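Long-range contacts in ferredoxin-like protein (Thermotoga maritima, PDB 7KOE), which probably passes electrons between its two four-iron, four-sulfur clusters and the flavins of the electron transfer flavoprotein complex it belongs to: residues Leu9-Thr14 / Gly86-Phe91; Leu21-Glu26 / Phe73-Trp78; Cys42-Tyr47 / Gly60-Gly65. All coordinates share one frame; numbering follows the deposited sequence.

Interaction 1 of 3, residues Leu9-Thr14 / Gly86-Phe91. With FAD (flavin-adenine dinucleotide), chain J.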
loop_
_atom_site.group_PDB
_atom_site.type_symbol
_atom_site.label_atom_id
_atom_site.label_comp_id
_atom_site.label_asym_id
_atom_site.label_seq_id
_atom_site.Cartn_x
_atom_site.Cartn_y
_atom_site.Cartn_z
ATOM N N LEU D 9 25.500 -12.754 6.783
ATOM C CA LEU D 9 24.382 -12.033 7.374
ATOM C C LEU D 9 24.339 -12.203 8.882
ATOM O O LEU D 9 23.886 -11.300 9.591
ATOM C CB LEU D 9 23.079 -12.525 6.761
ATOM C CG LEU D 9 23.072 -12.557 5.240
ATOM C CD1 LEU D 9 21.883 -13.330 4.760
ATOM C CD2 LEU D 9 23.058 -11.163 4.675
ATOM N N ASN D 10 24.784 -13.349 9.384
ATOM C CA ASN D 10 24.779 -13.605 10.812
ATOM C C ASN D 10 25.845 -12.774 11.505
ATOM O O ASN D 10 26.797 -12.294 10.893
ATOM C CB ASN D 10 25.037 -15.077 11.106
ATOM C CG ASN D 10 23.972 -15.975 10.570
ATOM O OD1 ASN D 10 24.243 -16.876 9.789
ATOM N ND2 ASN D 10 22.753 -15.753 11.001
ATOM N N ARG D 11 25.679 -12.615 12.806
ATOM C CA ARG D 11 26.652 -11.920 13.626
ATOM C C ARG D 11 27.443 -12.937 14.422
ATOM O O ARG D 11 26.867 -13.834 15.039
ATOM C CB ARG D 11 25.973 -10.935 14.566
ATOM C CG ARG D 11 26.934 -10.000 15.223
ATOM C CD ARG D 11 26.337 -9.443 16.465
ATOM N NE ARG D 11 27.321 -8.717 17.241
ATOM C CZ ARG D 11 27.240 -8.549 18.549
ATOM N NH1 ARG D 11 26.224 -9.060 19.220
ATOM N NH2 ARG D 11 28.173 -7.873 19.185
ATOM N N TYR D 12 28.758 -12.798 14.404
ATOM C CA TYR D 12 29.637 -13.704 15.112
ATOM C C TYR D 12 30.570 -12.913 16.006
ATOM O O TYR D 12 30.947 -11.782 15.700
ATOM C CB TYR D 12 30.482 -14.542 14.162
ATOM C CG TYR D 12 29.734 -15.529 13.315
ATOM C CD1 TYR D 12 29.107 -15.139 12.145
ATOM C CD2 TYR D 12 29.684 -16.859 13.664
ATOM C CE1 TYR D 12 28.446 -16.043 11.363
ATOM C CE2 TYR D 12 29.026 -17.765 12.885
ATOM C CZ TYR D 12 28.398 -17.351 11.746
ATOM O OH TYR D 12 27.739 -18.264 10.971
ATOM N N ARG D 13 30.942 -13.523 17.118
ATOM C CA ARG D 13 32.175 -13.176 17.807
ATOM C C ARG D 13 33.023 -14.434 17.729
ATOM O O ARG D 13 32.799 -15.389 18.472
ATOM C CB ARG D 13 31.950 -12.724 19.239
ATOM C CG ARG D 13 33.204 -12.127 19.826
ATOM C CD ARG D 13 32.964 -11.357 21.094
ATOM N NE ARG D 13 32.309 -10.080 20.874
ATOM C CZ ARG D 13 31.035 -9.846 21.151
ATOM N NH1 ARG D 13 30.284 -10.809 21.644
ATOM N NH2 ARG D 13 30.517 -8.652 20.931
ATOM N N THR D 14 33.969 -14.450 16.804
ATOM C CA THR D 14 34.752 -15.642 16.557
ATOM C C THR D 14 35.846 -15.786 17.604
ATOM O O THR D 14 36.494 -14.810 17.986
ATOM C CB THR D 14 35.358 -15.590 15.160
ATOM O OG1 THR D 14 34.380 -15.102 14.238
ATOM C CG2 THR D 14 35.783 -16.962 14.724
ATOM N N GLY D 86 30.875 -17.243 19.278
ATOM C CA GLY D 86 30.108 -18.041 18.342
ATOM C C GLY D 86 29.071 -17.223 17.610
ATOM O O GLY D 86 29.286 -16.030 17.415
ATOM N N VAL D 87 27.960 -17.835 17.186
ATOM C CA VAL D 87 26.853 -17.069 16.623
ATOM C C VAL D 87 26.264 -16.163 17.684
ATOM O O VAL D 87 26.197 -16.512 18.868
ATOM C CB VAL D 87 25.748 -17.967 16.044
ATOM C CG1 VAL D 87 26.159 -18.547 14.763
ATOM C CG2 VAL D 87 25.404 -19.073 17.005
ATOM N N LEU D 88 25.860 -14.973 17.268
ATOM C CA LEU D 88 25.119 -14.064 18.122
ATOM C C LEU D 88 23.898 -13.683 17.308
ATOM O O LEU D 88 23.940 -12.736 16.523
ATOM C CB LEU D 88 25.945 -12.864 18.539
ATOM C CG LEU D 88 27.240 -13.201 19.274
ATOM C CD1 LEU D 88 28.131 -12.001 19.320
ATOM C CD2 LEU D 88 26.953 -13.709 20.662
ATOM N N TYR D 89 22.825 -14.443 17.483
ATOM C CA TYR D 89 21.632 -14.253 16.678
ATOM C C TYR D 89 20.932 -12.964 17.072
ATOM O O TYR D 89 20.487 -12.810 18.211
ATOM C CB TYR D 89 20.679 -15.430 16.837
ATOM C CG TYR D 89 21.119 -16.711 16.182
ATOM C CD1 TYR D 89 21.491 -16.748 14.850
ATOM C CD2 TYR D 89 21.142 -17.891 16.897
ATOM C CE1 TYR D 89 21.874 -17.922 14.257
ATOM C CE2 TYR D 89 21.529 -19.060 16.318
ATOM C CZ TYR D 89 21.888 -19.076 15.001
ATOM O OH TYR D 89 22.269 -20.263 14.436
ATOM N N LYS D 90 20.868 -12.028 16.140
ATOM C CA LYS D 90 20.008 -10.867 16.271
ATOM C C LYS D 90 18.675 -11.219 15.626
ATOM O O LYS D 90 18.653 -11.803 14.541
ATOM C CB LYS D 90 20.670 -9.642 15.631
ATOM C CG LYS D 90 21.011 -9.783 14.155
ATOM C CD LYS D 90 21.719 -8.608 13.570
ATOM C CE LYS D 90 21.736 -8.765 12.064
ATOM N NZ LYS D 90 22.499 -9.963 11.642
ATOM N N PHE D 91 17.576 -10.875 16.300
ATOM C CA PHE D 91 16.198 -11.335 16.023
ATOM C C PHE D 91 16.136 -12.813 15.616
ATOM O O PHE D 91 15.703 -13.177 14.526
ATOM C CB PHE D 91 15.461 -10.443 15.002
ATOM C CG PHE D 91 16.280 -9.994 13.825
ATOM C CD1 PHE D 91 16.356 -10.761 12.681
ATOM C CD2 PHE D 91 16.945 -8.781 13.855
ATOM C CE1 PHE D 91 17.108 -10.355 11.618
ATOM C CE2 PHE D 91 17.693 -8.367 12.780
ATOM C CZ PHE D 91 17.770 -9.156 11.662
HETATM P PA FAD J . 39.706 -20.835 -0.386
HETATM O O1A FAD J . 39.826 -22.307 -0.380
HETATM O O2A FAD J . 38.269 -20.341 -0.365
HETATM O O5B FAD J . 40.507 -20.246 -1.559
HETATM C C5B FAD J . 41.296 -21.090 -2.421
HETATM C C4B FAD J . 41.477 -20.391 -3.741
HETATM O O4B FAD J . 42.837 -20.569 -4.199
HETATM C C3B FAD J . 40.572 -20.888 -4.868
HETATM O O3B FAD J . 40.061 -19.796 -5.622
HETATM C C2B FAD J . 41.511 -21.767 -5.697
HETATM O O2B FAD J . 41.133 -21.807 -7.067
HETATM C C1B FAD J . 42.823 -21.011 -5.535
HETATM N N9A FAD J . 44.016 -21.814 -5.774
HETATM C C8A FAD J . 44.158 -23.162 -5.583
HETATM N N7A FAD J . 45.347 -23.622 -5.888
HETATM C C5A FAD J . 46.035 -22.496 -6.312
HETATM C C6A FAD J . 47.352 -22.303 -6.773
HETATM N N6A FAD J . 48.249 -23.286 -6.891
HETATM N N1A FAD J . 47.719 -21.049 -7.116
HETATM C C2A FAD J . 46.828 -20.063 -7.001
HETATM N N3A FAD J . 45.565 -20.124 -6.576
HETATM C C4A FAD J . 45.226 -21.376 -6.247
HETATM N N1 FAD J . 38.481 -15.118 6.149
HETATM C C2 FAD J . 39.519 -14.240 6.118
HETATM O O2 FAD J . 40.411 -14.342 5.282
HETATM N N3 FAD J . 39.574 -13.210 7.023
HETATM C C4 FAD J . 38.663 -12.955 8.000
HETATM O O4 FAD J . 38.817 -12.003 8.761
HETATM C C4X FAD J . 37.570 -13.895 8.038
HETATM N N5 FAD J . 36.668 -13.724 8.931
HETATM C C5X FAD J . 35.622 -14.610 8.975
HETATM C C6 FAD J . 34.644 -14.430 9.941
HETATM C C7 FAD J . 33.564 -15.295 10.029
HETATM C C7M FAD J . 32.525 -15.067 11.091
HETATM C C8 FAD J . 33.457 -16.365 9.128
HETATM C C8M FAD J . 32.299 -17.311 9.185
HETATM C C9 FAD J . 34.434 -16.548 8.157
HETATM C C9A FAD J . 35.514 -15.681 8.080
HETATM N N10 FAD J . 36.509 -15.818 7.098
HETATM C C10 FAD J . 37.568 -14.951 7.064
HETATM C "C1'" FAD J . 36.481 -16.949 6.160
HETATM C "C2'" FAD J . 35.872 -16.629 4.804
HETATM O "O2'" FAD J . 34.448 -16.719 4.866
HETATM C "C3'" FAD J . 36.391 -17.643 3.787
HETATM O "O3'" FAD J . 35.885 -18.928 4.133
HETATM C "C4'" FAD J . 37.914 -17.725 3.723
HETATM O "O4'" FAD J . 38.458 -16.427 3.491
HETATM C "C5'" FAD J . 38.412 -18.675 2.659
HETATM O "O5'" FAD J . 39.839 -18.510 2.529
HETATM P P FAD J . 40.558 -18.679 1.145
HETATM O O1P FAD J . 42.032 -18.338 1.372
HETATM O O2P FAD J . 39.880 -17.936 0.098
HETATM O O3P FAD J . 40.446 -20.222 0.872
#
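R13 and G86 are joined through both of their backbone polar groups: G86 N donates to R13 O at 2.8 Å. In return R13 N donates to G86 O at 3.0 Å. This is the hydrogen-bonded pair of a short antiparallel two-stranded sheet, strands 12-13 and 86-87, which ties the N-terminal part of the chain to its C-terminal tail. Further along, L88 N donates to R11 O at 2.7 Å. Beyond the strands, K90 NZ makes a weak hydrogen bond to L9 O at 2.8 Å.

Y12 and V87 form the non-hydrogen-bonded pair. Their side chains run side by side and point the same way, with V87 CG1 3.5 Å from Y12 CE2. The ring of Y12 is also part of the FAD pocket: Y12 CD1 sits 3.6 Å from the flavin methyl carbon C7M. T14 OG1 approaches the same methyl. With CG beside its backbone N (chi1 -67°), Y12 carries its hydroxyl to a hydrogen bond with G60 O. A leucine in place of Y12 would probably leave G60 O without its hydroxyl donor and open a gap between V87 CG1 and the flavin methyl.

L88 packs between two arginines. L88 CD1 sits over one face of the R11 guanidinium, 3.5 Å from R11 NH1 and nearer the edge of that group than its middle; it also meets R13 NH1. R11 NH1 makes a salt bridge to an acidic side chain on a neighbouring protein chain.

N10 and Y89 lie alongside each other, their planes 77° apart. N10 ND2 is hydrogen-bonded to the backbone of that neighbouring chain. The same ND2 comes to the edge of the Y89 ring, 4.0 Å from Y89 CE1.

Interaction 2 of 3, residues Leu21-Glu26 / Phe73-Trp78. With SF4 (iron/sulfur cluster), chain N; SF4 (iron/sulfur cluster), chain M.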
loop_
_atom_site.group_PDB
_atom_site.type_symbol
_atom_site.label_atom_id
_atom_site.label_comp_id
_atom_site.label_asym_id
_atom_site.label_seq_id
_atom_site.Cartn_x
_atom_site.Cartn_y
_atom_site.Cartn_z
ATOM N N LEU D 21 35.232 -27.131 17.535
ATOM C CA LEU D 21 34.972 -28.334 16.753
ATOM C C LEU D 21 36.313 -28.974 16.439
ATOM O O LEU D 21 37.006 -28.553 15.511
ATOM C CB LEU D 21 34.229 -28.019 15.468
ATOM C CG LEU D 21 33.048 -27.079 15.568
ATOM C CD1 LEU D 21 32.716 -26.600 14.200
ATOM C CD2 LEU D 21 31.901 -27.808 16.153
ATOM N N LYS D 22 36.677 -29.983 17.207
ATOM C CA LYS D 22 37.876 -30.759 16.954
ATOM C C LYS D 22 37.452 -32.147 16.515
ATOM O O LYS D 22 36.447 -32.675 16.994
ATOM C CB LYS D 22 38.753 -30.829 18.201
ATOM C CG LYS D 22 40.166 -31.302 17.951
ATOM C CD LYS D 22 40.950 -31.375 19.245
ATOM C CE LYS D 22 40.429 -32.483 20.142
ATOM N NZ LYS D 22 40.735 -33.827 19.590
ATOM N N ILE D 23 38.193 -32.728 15.587
ATOM C CA ILE D 23 37.953 -34.093 15.150
ATOM C C ILE D 23 38.921 -34.996 15.897
ATOM O O ILE D 23 40.137 -34.772 15.868
ATOM C CB ILE D 23 38.093 -34.225 13.630
ATOM C CG1 ILE D 23 36.840 -33.655 12.981
ATOM C CG2 ILE D 23 38.297 -35.662 13.230
ATOM C CD1 ILE D 23 36.815 -33.786 11.525
ATOM N N LYS D 24 38.371 -35.999 16.585
ATOM C CA LYS D 24 39.156 -36.801 17.514
ATOM C C LYS D 24 40.161 -37.684 16.789
ATOM O O LYS D 24 41.260 -37.926 17.298
ATOM C CB LYS D 24 38.226 -37.654 18.370
ATOM C CG LYS D 24 37.314 -36.867 19.277
ATOM C CD LYS D 24 36.250 -37.763 19.869
ATOM C CE LYS D 24 35.520 -37.074 21.000
ATOM N NZ LYS D 24 34.256 -37.772 21.347
ATOM N N ASP D 25 39.808 -38.171 15.605
ATOM C CA ASP D 25 40.665 -39.083 14.857
ATOM C C ASP D 25 40.441 -38.830 13.376
ATOM O O ASP D 25 39.378 -39.157 12.844
ATOM C CB ASP D 25 40.362 -40.535 15.213
ATOM C CG ASP D 25 41.533 -41.456 14.963
ATOM O OD1 ASP D 25 42.034 -41.493 13.821
ATOM O OD2 ASP D 25 41.952 -42.151 15.911
ATOM N N GLU D 26 41.439 -38.262 12.712
ATOM C CA GLU D 26 41.349 -37.965 11.291
ATOM C C GLU D 26 41.365 -39.208 10.418
ATOM O O GLU D 26 40.966 -39.126 9.253
ATOM C CB GLU D 26 42.500 -37.051 10.876
ATOM C CG GLU D 26 42.398 -35.638 11.396
ATOM C CD GLU D 26 41.485 -34.780 10.557
ATOM O OE1 GLU D 26 41.363 -35.054 9.346
ATOM O OE2 GLU D 26 40.902 -33.822 11.103
ATOM N N PHE D 73 30.607 -42.394 14.043
ATOM C CA PHE D 73 31.706 -42.920 14.832
ATOM C C PHE D 73 32.036 -42.085 16.056
ATOM O O PHE D 73 32.907 -42.481 16.834
ATOM C CB PHE D 73 32.951 -43.050 13.966
ATOM C CG PHE D 73 32.757 -43.927 12.777
ATOM C CD1 PHE D 73 32.783 -45.300 12.906
ATOM C CD2 PHE D 73 32.541 -43.381 11.531
ATOM C CE1 PHE D 73 32.603 -46.109 11.809
ATOM C CE2 PHE D 73 32.362 -44.183 10.432
ATOM C CZ PHE D 73 32.391 -45.548 10.571
ATOM N N GLY D 74 31.382 -40.945 16.246
ATOM C CA GLY D 74 31.603 -40.190 17.460
ATOM C C GLY D 74 32.882 -39.391 17.503
ATOM O O GLY D 74 33.220 -38.857 18.561
ATOM N N ASN D 75 33.610 -39.287 16.394
ATOM C CA ASN D 75 34.907 -38.607 16.404
ATOM C C ASN D 75 34.770 -37.144 15.989
ATOM O O ASN D 75 35.482 -36.629 15.133
ATOM C CB ASN D 75 35.909 -39.347 15.524
ATOM C CG ASN D 75 35.463 -39.458 14.102
ATOM O OD1 ASN D 75 34.302 -39.734 13.829
ATOM N ND2 ASN D 75 36.378 -39.213 13.179
ATOM N N ILE D 76 33.854 -36.450 16.648
ATOM C CA ILE D 76 33.803 -34.998 16.601
ATOM C C ILE D 76 33.757 -34.528 18.044
ATOM O O ILE D 76 32.744 -34.708 18.728
ATOM C CB ILE D 76 32.611 -34.464 15.796
ATOM C CG1 ILE D 76 32.809 -34.777 14.316
ATOM C CG2 ILE D 76 32.485 -32.967 15.978
ATOM C CD1 ILE D 76 31.845 -34.118 13.391
ATOM N N GLU D 77 34.868 -33.978 18.522
ATOM C CA GLU D 77 34.890 -33.352 19.832
ATOM C C GLU D 77 34.128 -32.046 19.711
ATOM O O GLU D 77 34.679 -31.025 19.295
ATOM C CB GLU D 77 36.325 -33.133 20.313
ATOM C CG GLU D 77 36.457 -32.414 21.646
ATOM C CD GLU D 77 35.672 -33.077 22.756
ATOM O OE1 GLU D 77 35.781 -34.311 22.914
ATOM O OE2 GLU D 77 34.945 -32.361 23.478
ATOM N N TRP D 78 32.845 -32.086 20.028
ATOM C CA TRP D 78 31.953 -30.961 19.818
ATOM C C TRP D 78 31.741 -30.253 21.140
ATOM O O TRP D 78 31.311 -30.867 22.118
ATOM C CB TRP D 78 30.622 -31.434 19.247
ATOM C CG TRP D 78 29.680 -30.353 18.851
ATOM C CD1 TRP D 78 29.522 -29.838 17.614
ATOM C CD2 TRP D 78 28.738 -29.678 19.688
ATOM N NE1 TRP D 78 28.563 -28.863 17.621
ATOM C CE2 TRP D 78 28.063 -28.750 18.887
ATOM C CE3 TRP D 78 28.404 -29.764 21.039
ATOM C CZ2 TRP D 78 27.085 -27.918 19.387
ATOM C CZ3 TRP D 78 27.437 -28.936 21.530
ATOM C CH2 TRP D 78 26.785 -28.030 20.709
HETATM FE FE1 SF4 N . 35.132 -38.332 10.051
HETATM FE FE2 SF4 N . 32.562 -39.450 8.928
HETATM FE FE3 SF4 N . 32.693 -36.567 9.817
HETATM FE FE4 SF4 N . 32.762 -38.783 11.867
HETATM S S1 SF4 N . 31.442 -38.234 10.280
HETATM S S2 SF4 N . 34.013 -37.116 11.403
HETATM S S3 SF4 N . 33.882 -39.998 10.515
HETATM S S4 SF4 N . 33.813 -37.782 8.465
HETATM FE FE1 SF4 M . 28.538 -25.894 13.596
HETATM FE FE2 SF4 M . 25.774 -27.061 13.255
HETATM FE FE3 SF4 M . 28.138 -28.886 13.700
HETATM FE FE4 SF4 M . 27.841 -27.413 11.081
HETATM S S1 SF4 M . 26.607 -28.732 12.219
HETATM S S2 SF4 M . 29.371 -27.566 12.561
HETATM S S3 SF4 M . 27.006 -25.742 12.116
HETATM S S4 SF4 M . 27.306 -27.214 14.735
#
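K22 and E77 are the hydrogen-bonded pair of a short antiparallel ladder, with K22 N 3.1 Å from E77 O and a weak return hydrogen bond from E77 N to K22 O. Past the strands, K24 N still reaches N75 O, but from above the carbonyl plane.

L21 and W78 pair on the face turned to one cluster. L21 CD2 touches W78 CD1 at 3.5 Å, while L21 CD1 rests against S2 of that cluster. The indole brings its edge to the same cluster, W78 NE1 lying 3.6 Å from S4 in the ring plane. W78 also makes a cation-pi contact with R68.

In this ferredoxin-type fold with two clusters, residues beyond the ladder, N75 and I76, border the second cluster. N75 is the centre of an inverse gamma turn. Its amide works in two directions: N75 ND2 donates to D25 O at 3.0 Å, close to the amide plane, and N75 OD1 is turned toward iron FE4 of the second cluster. I76 CG1 approaches S2 of that cluster.

K24, extended beyond CG and exposed, crosses E77 at an angle. K24 NZ bonds to G74 O at 3.2 Å, almost in line with the carbonyl. K24 NZ is 4.1 Å from E77 OE1, too far for a salt bridge.

Interaction 3 of 3, residues Cys42-Tyr47 / Gly60-Gly65. With SF4 (iron/sulfur cluster), chain M.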
loop_
_atom_site.group_PDB
_atom_site.type_symbol
_atom_site.label_atom_id
_atom_site.label_comp_id
_atom_site.label_asym_id
_atom_site.label_seq_id
_atom_site.Cartn_x
_atom_site.Cartn_y
_atom_site.Cartn_z
ATOM N N CYS D 42 25.868 -30.505 7.214
ATOM C CA CYS D 42 26.221 -29.298 8.011
ATOM C C CYS D 42 25.554 -28.076 7.381
ATOM O O CYS D 42 25.875 -27.752 6.226
ATOM C CB CYS D 42 27.720 -29.064 8.138
ATOM S SG CYS D 42 28.111 -27.828 9.403
ATOM N N PRO D 43 24.630 -27.403 8.098
ATOM C CA PRO D 43 23.909 -26.236 7.584
ATOM C C PRO D 43 24.776 -25.020 7.323
ATOM O O PRO D 43 24.262 -24.028 6.801
ATOM C CB PRO D 43 22.904 -25.949 8.701
ATOM C CG PRO D 43 23.516 -26.512 9.894
ATOM C CD PRO D 43 24.185 -27.750 9.452
ATOM N N ALA D 44 26.063 -25.055 7.653
ATOM C CA ALA D 44 26.918 -23.884 7.528
ATOM C C ALA D 44 28.172 -24.163 6.715
ATOM O O ALA D 44 29.054 -23.302 6.665
ATOM C CB ALA D 44 27.304 -23.357 8.906
ATOM N N ASP D 45 28.257 -25.340 6.084
ATOM C CA ASP D 45 29.388 -25.801 5.280
ATOM C C ASP D 45 30.703 -25.722 6.038
ATOM O O ASP D 45 31.724 -25.312 5.480
ATOM C CB ASP D 45 29.492 -25.012 3.976
ATOM C CG ASP D 45 28.824 -25.712 2.821
ATOM O OD1 ASP D 45 28.894 -26.955 2.765
ATOM O OD2 ASP D 45 28.224 -25.026 1.971
ATOM N N VAL D 46 30.675 -26.093 7.318
ATOM C CA VAL D 46 31.871 -26.033 8.146
ATOM C C VAL D 46 32.861 -27.106 7.719
ATOM O O VAL D 46 34.051 -26.841 7.530
ATOM C CB VAL D 46 31.488 -26.168 9.629
ATOM C CG1 VAL D 46 32.675 -26.544 10.466
ATOM C CG2 VAL D 46 30.877 -24.888 10.127
ATOM N N TYR D 47 32.375 -28.319 7.514
ATOM C CA TYR D 47 33.237 -29.435 7.182
ATOM C C TYR D 47 33.368 -29.574 5.678
ATOM O O TYR D 47 32.376 -29.556 4.950
ATOM C CB TYR D 47 32.683 -30.723 7.775
ATOM C CG TYR D 47 32.685 -30.722 9.270
ATOM C CD1 TYR D 47 33.810 -31.101 9.973
ATOM C CD2 TYR D 47 31.570 -30.336 9.978
ATOM C CE1 TYR D 47 33.817 -31.098 11.339
ATOM C CE2 TYR D 47 31.575 -30.327 11.335
ATOM C CZ TYR D 47 32.695 -30.709 12.013
ATOM O OH TYR D 47 32.695 -30.700 13.382
ATOM N N GLY D 60 32.219 -20.358 11.100
ATOM C CA GLY D 60 30.846 -20.239 10.669
ATOM C C GLY D 60 29.867 -21.150 11.347
ATOM O O GLY D 60 28.710 -21.202 10.927
ATOM N N CYS D 61 30.337 -21.877 12.358
ATOM C CA CYS D 61 29.472 -22.841 13.079
ATOM C C CYS D 61 28.279 -22.118 13.705
ATOM O O CYS D 61 28.489 -21.127 14.423
ATOM C CB CYS D 61 30.244 -23.583 14.158
ATOM S SG CYS D 61 29.297 -24.947 14.878
ATOM N N LEU D 62 27.079 -22.618 13.408
ATOM C CA LEU D 62 25.821 -22.128 13.941
ATOM C C LEU D 62 25.428 -22.810 15.239
ATOM O O LEU D 62 24.314 -22.587 15.718
ATOM C CB LEU D 62 24.711 -22.305 12.910
ATOM C CG LEU D 62 24.867 -21.490 11.632
ATOM C CD1 LEU D 62 24.105 -22.128 10.526
ATOM C CD2 LEU D 62 24.383 -20.089 11.838
ATOM N N GLU D 63 26.309 -23.657 15.785
ATOM C CA GLU D 63 26.182 -24.283 17.106
ATOM C C GLU D 63 24.938 -25.150 17.223
ATOM O O GLU D 63 24.375 -25.307 18.305
ATOM C CB GLU D 63 26.204 -23.251 18.228
ATOM C CG GLU D 63 27.303 -22.240 18.158
ATOM C CD GLU D 63 27.177 -21.232 19.262
ATOM O OE1 GLU D 63 26.307 -21.411 20.134
ATOM O OE2 GLU D 63 27.933 -20.254 19.266
ATOM N N CYS D 64 24.445 -25.631 16.079
ATOM C CA CYS D 64 23.215 -26.464 16.080
ATOM C C CYS D 64 23.516 -27.778 16.799
ATOM O O CYS D 64 22.791 -28.107 17.749
ATOM C CB CYS D 64 22.711 -26.726 14.667
ATOM S SG CYS D 64 24.021 -27.164 13.499
ATOM N N GLY D 65 24.560 -28.485 16.361
ATOM C CA GLY D 65 24.930 -29.730 16.997
ATOM C C GLY D 65 24.712 -30.945 16.130
ATOM O O GLY D 65 24.839 -32.071 16.608
HETATM FE FE1 SF4 M . 28.538 -25.894 13.596
HETATM FE FE2 SF4 M . 25.774 -27.061 13.255
HETATM FE FE3 SF4 M . 28.138 -28.886 13.700
HETATM FE FE4 SF4 M . 27.841 -27.413 11.081
HETATM S S1 SF4 M . 26.607 -28.732 12.219
HETATM S S2 SF4 M . 29.371 -27.566 12.561
HETATM S S3 SF4 M . 27.006 -25.742 12.116
HETATM S S4 SF4 M . 27.306 -27.214 14.735
#
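C61, which packs against V46, has a doubly held sulfur: C61 SG binds iron FE1 of the cluster. C61 SG also accepts a hydrogen bond from E63 N at 3.4 Å. The two segments form much of a ferredoxin-type four-iron, four-sulfur site. C61 and C64 belong to the CxxCxxCxxxC signature, and C42, followed by P43, comes from the remote cysteine-proline element.

C64 SG, turned between its backbone N and carbonyl carbon (chi1 44°), points to iron FE2 and binds it, with P43 beside it. C42 SG binds iron FE4. C67, also in this pocket, probably completes the set at iron FE3. The backbone N of L62 approaches S3, and that of G65 approaches S4, which would probably help to balance the cluster's charge.

Across the contact the packing is apolar and buried. A type I turn from C42 to D45 presents P43 and A44 to the other segment. A44 CB lies 3.8 Å from L62 CD1 and also faces G60 O. V46 directs CG2 to the C61 backbone, V46 CG2 lying 3.8 Å from C61 N, while its CB rests near S2. P43 wedges beside a liganding cysteine: its CD approaches S1, and P43 CG lies 3.7 Å from C64 SG.

The six segments pair concentrically along the chain: interaction 1 joins the outermost two, interaction 2 the next two and interaction 3 the innermost two. Strands 12-13 and 21-22 follow each other in the chain, as do 77-78 and 86-87, so interactions 1 and 2 are successive two-stranded ladders. These two lie on opposite sides of the chain's centre, their centres about 24 Å apart. Interaction 3 is near that centre, its own centre about 13 Å and 14 Å from theirs, and touches both. Interactions 2 and 3 share one cluster. Interaction 2 also reaches the second cluster, and interaction 1 borders FAD. This order, flavin, first cluster, second cluster, is consistent with an electron path through the protein.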